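Local coordinates for periplasmic iron-binding protein (Synechocystis sp., PDB 2VOZ) that binds ferric iron and is probably a substrate-binding subunit of an ABC transporter that imports it into the cyanobacterial cell, at residues Gly89-Ala94 with Val261-Ala266; Leu133-Asp138 with Ala143-Tyr148; Asn299-Pro302 with Pro308-Pro311. One frame throughout, in Å; residues are numbered along the deposited sequence.

Contact 1: Gly89-Ala94 with Val261-Ala266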
loop_
_atom_site.group_PDB
_atom_site.type_symbol
_atom_site.label_atom_id
_atom_site.label_comp_id
_atom_site.label_asym_id
_atom_site.label_seq_id
_atom_site.Cartn_x
_atom_site.Cartn_y
_atom_site.Cartn_z
ATOM N N GLY B 89 21.884 -17.824 -8.327
ATOM C CA GLY B 89 22.213 -18.709 -7.165
ATOM C C GLY B 89 20.927 -19.263 -6.518
ATOM O O GLY B 89 20.922 -20.363 -5.930
ATOM N N MET B 90 19.849 -18.489 -6.572
ATOM C CA MET B 90 18.552 -18.956 -6.065
ATOM C C MET B 90 17.860 -19.887 -7.030
ATOM O O MET B 90 17.266 -20.872 -6.612
ATOM C CB MET B 90 17.610 -17.810 -5.626
ATOM C CG MET B 90 18.153 -16.960 -4.455
ATOM S SD MET B 90 18.687 -17.968 -2.982
ATOM C CE MET B 90 17.213 -18.856 -2.586
ATOM N N LEU B 91 17.935 -19.586 -8.324
ATOM C CA LEU B 91 17.467 -20.534 -9.321
ATOM C C LEU B 91 18.188 -21.869 -9.182
ATOM O O LEU B 91 17.576 -22.933 -9.286
ATOM C CB LEU B 91 17.646 -19.957 -10.720
ATOM C CG LEU B 91 16.663 -18.787 -10.912
ATOM C CD1 LEU B 91 17.118 -17.900 -12.124
ATOM C CD2 LEU B 91 15.210 -19.302 -11.062
ATOM N N TRP B 92 19.487 -21.807 -8.903
ATOM C CA TRP B 92 20.255 -23.030 -8.730
ATOM C C TRP B 92 19.756 -23.810 -7.491
ATOM O O TRP B 92 19.659 -25.037 -7.538
ATOM C CB TRP B 92 21.752 -22.688 -8.625
ATOM C CG TRP B 92 22.646 -23.859 -8.231
ATOM C CD1 TRP B 92 23.213 -24.756 -9.084
ATOM C CD2 TRP B 92 23.086 -24.219 -6.912
ATOM N NE1 TRP B 92 23.971 -25.662 -8.394
ATOM C CE2 TRP B 92 23.917 -25.363 -7.060
ATOM C CE3 TRP B 92 22.835 -23.720 -5.623
ATOM C CZ2 TRP B 92 24.503 -26.008 -5.984
ATOM C CZ3 TRP B 92 23.434 -24.360 -4.539
ATOM C CH2 TRP B 92 24.269 -25.487 -4.729
ATOM N N ARG B 93 19.455 -23.146 -6.386
ATOM C CA ARG B 93 18.929 -23.879 -5.223
ATOM C C ARG B 93 17.626 -24.586 -5.552
ATOM O O ARG B 93 17.398 -25.726 -5.109
ATOM C CB ARG B 93 18.741 -22.988 -4.017
ATOM C CG ARG B 93 20.053 -22.470 -3.501
ATOM C CD ARG B 93 19.842 -21.740 -2.160
ATOM N NE ARG B 93 21.080 -21.047 -1.802
ATOM C CZ ARG B 93 21.166 -20.098 -0.869
ATOM N NH1 ARG B 93 22.344 -19.536 -0.627
ATOM N NH2 ARG B 93 20.087 -19.732 -0.166
ATOM N N ALA B 94 16.781 -23.933 -6.355
ATOM C CA ALA B 94 15.542 -24.555 -6.840
ATOM C C ALA B 94 15.829 -25.785 -7.728
ATOM O O ALA B 94 15.213 -26.836 -7.580
ATOM C CB ALA B 94 14.704 -23.529 -7.624
ATOM N N VAL B 261 27.465 -9.878 -14.258
ATOM C CA VAL B 261 26.008 -9.693 -14.284
ATOM C C VAL B 261 25.325 -10.902 -13.629
ATOM O O VAL B 261 25.925 -12.001 -13.494
ATOM C CB VAL B 261 25.470 -9.434 -15.691
ATOM C CG1 VAL B 261 25.985 -8.075 -16.217
ATOM C CG2 VAL B 261 25.829 -10.613 -16.625
ATOM N N ASN B 262 24.107 -10.686 -13.156
ATOM C CA ASN B 262 23.315 -11.753 -12.599
ATOM C C ASN B 262 21.877 -11.471 -13.029
ATOM O O ASN B 262 21.596 -10.395 -13.547
ATOM C CB ASN B 262 23.456 -11.750 -11.070
ATOM C CG ASN B 262 23.196 -13.101 -10.470
ATOM O OD1 ASN B 262 22.407 -13.898 -11.004
ATOM N ND2 ASN B 262 23.842 -13.369 -9.327
ATOM N N VAL B 263 21.002 -12.449 -12.844
ATOM C CA VAL B 263 19.647 -12.338 -13.365
ATOM C C VAL B 263 18.588 -12.532 -12.319
ATOM O O VAL B 263 18.837 -13.140 -11.272
ATOM C CB VAL B 263 19.386 -13.367 -14.532
ATOM C CG1 VAL B 263 20.318 -13.120 -15.709
ATOM C CG2 VAL B 263 19.562 -14.835 -14.032
ATOM N N SER B 264 17.391 -12.018 -12.609
ATOM C CA SER B 264 16.188 -12.581 -11.993
ATOM C C SER B 264 15.500 -13.373 -13.096
ATOM O O SER B 264 15.564 -13.012 -14.311
ATOM C CB SER B 264 15.233 -11.511 -11.452
ATOM O OG SER B 264 14.597 -10.850 -12.496
ATOM N N GLY B 265 14.856 -14.458 -12.716
ATOM C CA GLY B 265 14.442 -15.348 -13.786
ATOM C C GLY B 265 13.493 -16.425 -13.299
ATOM O O GLY B 265 13.155 -16.468 -12.130
ATOM N N ALA B 266 13.103 -17.312 -14.192
ATOM C CA ALA B 266 12.040 -18.271 -13.837
ATOM C C ALA B 266 12.146 -19.523 -14.683
ATOM O O ALA B 266 12.763 -19.506 -15.757
ATOM C CB ALA B 266 10.696 -17.626 -14.059
#
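L91 meets the strand 261-266 with its CG set anti to its own carbonyl carbon (chi1 -69°) and CD1 trans along the chain (chi2 162°), a shape that sends both methyls from helix 88-96 onto the backbone of G265. CD2 comes to rest 3.7 Å from G265 O, while CD1 lies 4.1 Å from G265 CA. Such closeness suits the bare glycine, since a side chain on G265 would probably crowd CD1. CD1 also grazes CG2 of V263 at 4.4 Å, and CD2 lies 4.3 Å from the backbone N of A266. It is a small contact, made mainly by leucine methyls on strand backbone, with no polar bond between the two segments; the strand axis passes 8.9 Å from that of the helix segment, at 36° to it. With only an alanine here, both methyls are gone, which would probably open a gap beside G265 and leave V263 CG2 without its leucine neighbour. OD1 of N262 accepts the backbone N of the next residue, V263 (2.7 Å), on an in-plane lone pair, and also the N of A88 at the start of helix 88-96. L91 packs further on F100 and W123 from loops, and M90 turns to helix 64-74. Strand 261-268 runs between strands 82-86 and 124-136, antiparallel to both, and helix 88-96 lies against this part of the sheet, with L91 on T85 and A94 on L83.

Contact 2: Leu133-Asp138 with Ala143-Tyr148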
loop_
_atom_site.group_PDB
_atom_site.type_symbol
_atom_site.label_atom_id
_atom_site.label_comp_id
_atom_site.label_asym_id
_atom_site.label_seq_id
_atom_site.Cartn_x
_atom_site.Cartn_y
_atom_site.Cartn_z
ATOM N N LEU B 133 31.136 -1.406 -8.699
ATOM C CA LEU B 133 31.862 -0.754 -7.630
ATOM C C LEU B 133 31.295 0.623 -7.406
ATOM O O LEU B 133 30.808 1.281 -8.361
ATOM C CB LEU B 133 33.329 -0.613 -7.997
ATOM C CG LEU B 133 34.051 -1.889 -8.430
ATOM C CD1 LEU B 133 35.578 -1.676 -8.532
ATOM C CD2 LEU B 133 33.754 -3.020 -7.468
ATOM N N TYR B 134 31.331 1.034 -6.146
ATOM C CA TYR B 134 30.973 2.386 -5.747
ATOM C C TYR B 134 32.195 2.993 -5.096
ATOM O O TYR B 134 32.950 2.308 -4.403
ATOM C CB TYR B 134 29.794 2.369 -4.774
ATOM C CG TYR B 134 28.557 1.911 -5.497
ATOM C CD1 TYR B 134 28.115 0.599 -5.397
ATOM C CD2 TYR B 134 27.891 2.767 -6.361
ATOM C CE1 TYR B 134 26.973 0.159 -6.076
ATOM C CE2 TYR B 134 26.761 2.348 -7.051
ATOM C CZ TYR B 134 26.313 1.040 -6.905
ATOM O OH TYR B 134 25.188 0.655 -7.593
ATOM N N TYR B 135 32.406 4.279 -5.309
ATOM C CA TYR B 135 33.620 4.884 -4.738
ATOM C C TYR B 135 33.380 6.292 -4.269
ATOM O O TYR B 135 32.533 7.012 -4.814
ATOM C CB TYR B 135 34.792 4.840 -5.736
ATOM C CG TYR B 135 34.601 5.721 -6.968
ATOM C CD1 TYR B 135 34.005 5.203 -8.139
ATOM C CD2 TYR B 135 34.999 7.090 -6.944
ATOM C CE1 TYR B 135 33.826 5.992 -9.287
ATOM C CE2 TYR B 135 34.848 7.873 -8.095
ATOM C CZ TYR B 135 34.248 7.330 -9.239
ATOM O OH TYR B 135 34.049 8.146 -10.346
ATOM N N SER B 136 34.153 6.678 -3.258
ATOM C CA SER B 136 34.122 8.020 -2.711
ATOM C C SER B 136 34.658 9.001 -3.756
ATOM O O SER B 136 35.809 8.909 -4.157
ATOM C CB SER B 136 35.059 8.083 -1.486
ATOM O OG SER B 136 35.169 9.411 -1.002
ATOM N N ARG B 137 33.849 9.966 -4.133
ATOM C CA ARG B 137 34.265 10.958 -5.132
ATOM C C ARG B 137 35.449 11.776 -4.598
ATOM O O ARG B 137 36.372 12.073 -5.347
ATOM C CB ARG B 137 33.097 11.849 -5.474
ATOM C CG ARG B 137 32.090 11.112 -6.299
ATOM C CD ARG B 137 30.881 11.970 -6.719
ATOM N NE ARG B 137 31.273 13.170 -7.453
ATOM C CZ ARG B 137 31.667 13.205 -8.728
ATOM N NH1 ARG B 137 31.766 12.085 -9.451
ATOM N NH2 ARG B 137 31.985 14.380 -9.284
ATOM N N ASP B 138 35.440 12.067 -3.294
ATOM C CA ASP B 138 36.480 12.891 -2.702
ATOM C C ASP B 138 37.768 12.108 -2.455
ATOM O O ASP B 138 38.874 12.672 -2.558
ATOM C CB ASP B 138 35.979 13.507 -1.396
ATOM C CG ASP B 138 34.948 14.602 -1.619
ATOM O OD1 ASP B 138 34.377 15.071 -0.617
ATOM O OD2 ASP B 138 34.690 15.001 -2.779
ATOM N N ALA B 143 40.545 6.392 -11.883
ATOM C CA ALA B 143 41.654 5.804 -12.670
ATOM C C ALA B 143 42.339 4.668 -11.909
ATOM O O ALA B 143 42.978 3.792 -12.515
ATOM C CB ALA B 143 42.674 6.874 -13.044
ATOM N N ASP B 144 42.239 4.695 -10.579
ATOM C CA ASP B 144 42.836 3.666 -9.706
ATOM C C ASP B 144 41.981 2.385 -9.605
ATOM O O ASP B 144 42.432 1.381 -9.027
ATOM C CB ASP B 144 43.070 4.219 -8.297
ATOM C CG ASP B 144 44.176 5.267 -8.250
ATOM O OD1 ASP B 144 44.269 5.988 -7.228
ATOM O OD2 ASP B 144 44.973 5.334 -9.219
ATOM N N LEU B 145 40.766 2.449 -10.141
ATOM C CA LEU B 145 39.856 1.301 -10.165
ATOM C C LEU B 145 39.961 0.588 -11.504
ATOM O O LEU B 145 40.224 1.221 -12.545
ATOM C CB LEU B 145 38.407 1.795 -9.939
ATOM C CG LEU B 145 38.153 2.404 -8.547
ATOM C CD1 LEU B 145 36.772 2.985 -8.490
ATOM C CD2 LEU B 145 38.365 1.392 -7.408
ATOM N N SER B 146 39.712 -0.726 -11.523
ATOM C CA SER B 146 39.660 -1.457 -12.795
ATOM C C SER B 146 38.760 -2.681 -12.683
ATOM O O SER B 146 37.697 -2.736 -13.283
ATOM C CB SER B 146 41.063 -1.892 -13.260
ATOM O OG SER B 146 41.770 -2.628 -12.280
ATOM N N THR B 147 39.195 -3.646 -11.889
ATOM C CA THR B 147 38.553 -4.964 -11.841
ATOM C C THR B 147 38.232 -5.369 -10.385
ATOM O O THR B 147 38.809 -4.821 -9.449
ATOM C CB THR B 147 39.488 -6.064 -12.404
ATOM O OG1 THR B 147 40.677 -6.159 -11.576
ATOM C CG2 THR B 147 39.868 -5.754 -13.884
ATOM N N TYR B 148 37.343 -6.341 -10.199
ATOM C CA TYR B 148 37.167 -6.926 -8.851
ATOM C C TYR B 148 38.494 -7.435 -8.366
ATOM O O TYR B 148 38.809 -7.299 -7.188
ATOM C CB TYR B 148 36.185 -8.111 -8.835
ATOM C CG TYR B 148 34.894 -7.796 -9.533
ATOM C CD1 TYR B 148 33.912 -7.032 -8.913
ATOM C CD2 TYR B 148 34.669 -8.254 -10.828
ATOM C CE1 TYR B 148 32.703 -6.715 -9.608
ATOM C CE2 TYR B 148 33.482 -7.951 -11.534
ATOM C CZ TYR B 148 32.518 -7.187 -10.922
ATOM O OH TYR B 148 31.373 -6.895 -11.634
#
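L133 and Y135, alternate residues on the same side of strand 124-136, pack against L145 and Y148 of the loop that follows, in the periplasmic binding protein fold; the chain turns back after the strand, and its return arm is held to the sheet by side chains.

Polar bonds fix the far end of the arm through partners beyond it. The hydroxyl of Y148 is hydrogen-bonded to R131 O and to H260 N, which ties the ring's outer end to the sheet, while the backbone of Y148 is gripped at its N by N251 OD1 and at its O by W189 NE1. These bonds probably limit how far the ring can shift from L133.

The contacts between the two arms are all apolar. The two branches of L133 divide the work: CD1 touches CD2 of L145 at 4.3 Å, and CD2 reaches CD1 of the Y148 ring at the same separation, coming at that ring obliquely. L145 turns its CD2 to L133 and its CD1 to Y135, and it packs further on F248 of strand 245-248 and V219 of strand 219-223. The closest packing is at CD1 of L145. Y135 has CG between its backbone N and carbonyl carbon (chi1 67°), which leaves the base of the ring beside L145 while the hydroxyl end leads away. There L145 CD1 meets the ring obliquely, 3.6 Å from CD1 of Y135, with CB and CG slightly farther.

Contact 3: Asn299-Pro302 with Pro308-Pro311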
loop_
_atom_site.group_PDB
_atom_site.type_symbol
_atom_site.label_atom_id
_atom_site.label_comp_id
_atom_site.label_asym_id
_atom_site.label_seq_id
_atom_site.Cartn_x
_atom_site.Cartn_y
_atom_site.Cartn_z
ATOM N N ASN B 299 14.586 -1.066 -11.487
ATOM C CA ASN B 299 15.753 -0.355 -12.028
ATOM C C ASN B 299 16.830 -1.318 -12.535
ATOM O O ASN B 299 18.027 -1.100 -12.320
ATOM C CB ASN B 299 16.327 0.602 -10.972
ATOM C CG ASN B 299 15.385 1.698 -10.653
ATOM O OD1 ASN B 299 14.938 2.405 -11.567
ATOM N ND2 ASN B 299 15.073 1.870 -9.371
ATOM N N GLU B 300 16.371 -2.372 -13.203
ATOM C CA GLU B 300 17.240 -3.430 -13.753
ATOM C C GLU B 300 17.285 -3.277 -15.254
ATOM O O GLU B 300 16.555 -2.458 -15.819
ATOM C CB GLU B 300 16.689 -4.828 -13.393
ATOM C CG GLU B 300 17.084 -5.308 -12.003
ATOM C CD GLU B 300 16.049 -6.248 -11.337
ATOM O OE1 GLU B 300 16.291 -6.659 -10.181
ATOM O OE2 GLU B 300 14.997 -6.600 -11.942
ATOM N N TYR B 301 18.155 -4.061 -15.909
ATOM C CA TYR B 301 18.220 -4.034 -17.370
ATOM C C TYR B 301 17.347 -5.152 -17.924
ATOM O O TYR B 301 17.317 -6.265 -17.368
ATOM C CB TYR B 301 19.634 -4.313 -17.840
ATOM C CG TYR B 301 20.694 -3.380 -17.340
ATOM C CD1 TYR B 301 21.375 -3.626 -16.122
ATOM C CD2 TYR B 301 21.051 -2.246 -18.086
ATOM C CE1 TYR B 301 22.392 -2.769 -15.676
ATOM C CE2 TYR B 301 22.068 -1.379 -17.638
ATOM C CZ TYR B 301 22.729 -1.660 -16.442
ATOM O OH TYR B 301 23.744 -0.847 -15.988
ATOM N N PRO B 302 16.690 -4.905 -19.069
ATOM C CA PRO B 302 16.069 -6.047 -19.756
ATOM C C PRO B 302 17.120 -7.031 -20.204
ATOM O O PRO B 302 18.311 -6.674 -20.331
ATOM C CB PRO B 302 15.425 -5.409 -21.010
ATOM C CG PRO B 302 15.253 -3.933 -20.636
ATOM C CD PRO B 302 16.480 -3.627 -19.792
ATOM N N PRO B 308 14.036 -0.524 -24.400
ATOM C CA PRO B 308 14.508 0.696 -23.721
ATOM C C PRO B 308 14.809 0.458 -22.262
ATOM O O PRO B 308 14.052 -0.243 -21.572
ATOM C CB PRO B 308 13.324 1.632 -23.836
ATOM C CG PRO B 308 12.713 1.224 -25.132
ATOM C CD PRO B 308 12.772 -0.275 -25.112
ATOM N N ILE B 309 15.924 1.034 -21.833
ATOM C CA ILE B 309 16.406 0.961 -20.464
ATOM C C ILE B 309 16.032 2.237 -19.717
ATOM O O ILE B 309 16.019 3.330 -20.311
ATOM C CB ILE B 309 17.958 0.825 -20.471
ATOM C CG1 ILE B 309 18.339 -0.473 -21.192
ATOM C CG2 ILE B 309 18.499 0.843 -19.031
ATOM C CD1 ILE B 309 19.815 -0.517 -21.649
ATOM N N ASP B 310 15.757 2.104 -18.413
ATOM C CA ASP B 310 15.370 3.232 -17.612
ATOM C C ASP B 310 16.391 4.355 -17.838
ATOM O O ASP B 310 17.593 4.088 -17.794
ATOM C CB ASP B 310 15.372 2.857 -16.132
ATOM C CG ASP B 310 15.052 4.046 -15.249
ATOM O OD1 ASP B 310 15.982 4.819 -14.912
ATOM O OD2 ASP B 310 13.867 4.188 -14.898
ATOM N N PRO B 311 15.931 5.573 -18.111
ATOM C CA PRO B 311 16.879 6.663 -18.461
ATOM C C PRO B 311 17.960 6.946 -17.410
ATOM O O PRO B 311 19.109 7.218 -17.778
ATOM C CB PRO B 311 15.976 7.885 -18.660
ATOM C CG PRO B 311 14.600 7.380 -18.783
ATOM C CD PRO B 311 14.516 6.008 -18.191
HETATM O O HOH W 1 15.120 -0.452 -17.138
#
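The contact between N299-P302 and P308-P311 joins a helix end to the start of the next helix, with a water between the two backbones and apolar packing alongside. In this periplasmic binding protein fold a Schellman motif closes helix 288-297, with N299 at its C-prime position in a positive-phi conformation; the chain then passes through the short, weakly bonded strand 301-302, and D310 N-caps helix 311-314 through OD1, bonded to the N of L313.

The packing centres on I309. Its CG1 lies 3.9 Å from CD of P302, on the proline ring, whereas CG2, anti to the backbone N of I309, and CD1 both reach CD2 of Y301, each at 4.1 Å, CG2 meeting that ring obliquely. P302 also lays CG 4.0 Å from the carbonyl O of P308. The Y301 side chain also touches F249, L319 and L313.

At the other end, N299 and D310 bring their amide and carboxylate together with planes 82° apart, the acceptors OD1 of N299 and OD2 of D310 being 3.9 Å apart. Both oxygens turn to K232 NZ, by a hydrogen bond and a salt bridge respectively; the shared ammonium probably makes this proximity tolerable, though E296 brings another carboxylate near D310. N299 also packs on Y225, one of the iron-binding tyrosines, here without metal.

Between the arms, the bridging water donates to E300 O at 2.8 Å and accepts from the backbone N of D310 at 2.9 Å.

All three contacts reach the same mixed sheet, and strand 124-136 is its common member: contact 2 uses its end, while strands 261-268 and 301-302 of contacts 1 and 3 pair antiparallel with it. Contact 2 is nested in the loop that contact 1 closes, and contact 3 follows later in the chain. Contacts 1 and 3 have centres about 19 Å apart, though their nearest atoms come within about 4 Å; contacts 1 and 2 lie about 27 Å apart between centres. Contact 3 is nearest the iron site, empty in this apo form, the N299 side chain lying about 4 Å from that of Y225, while the side chains of V263 and Y148 each lie about 10 Å from that of Y169.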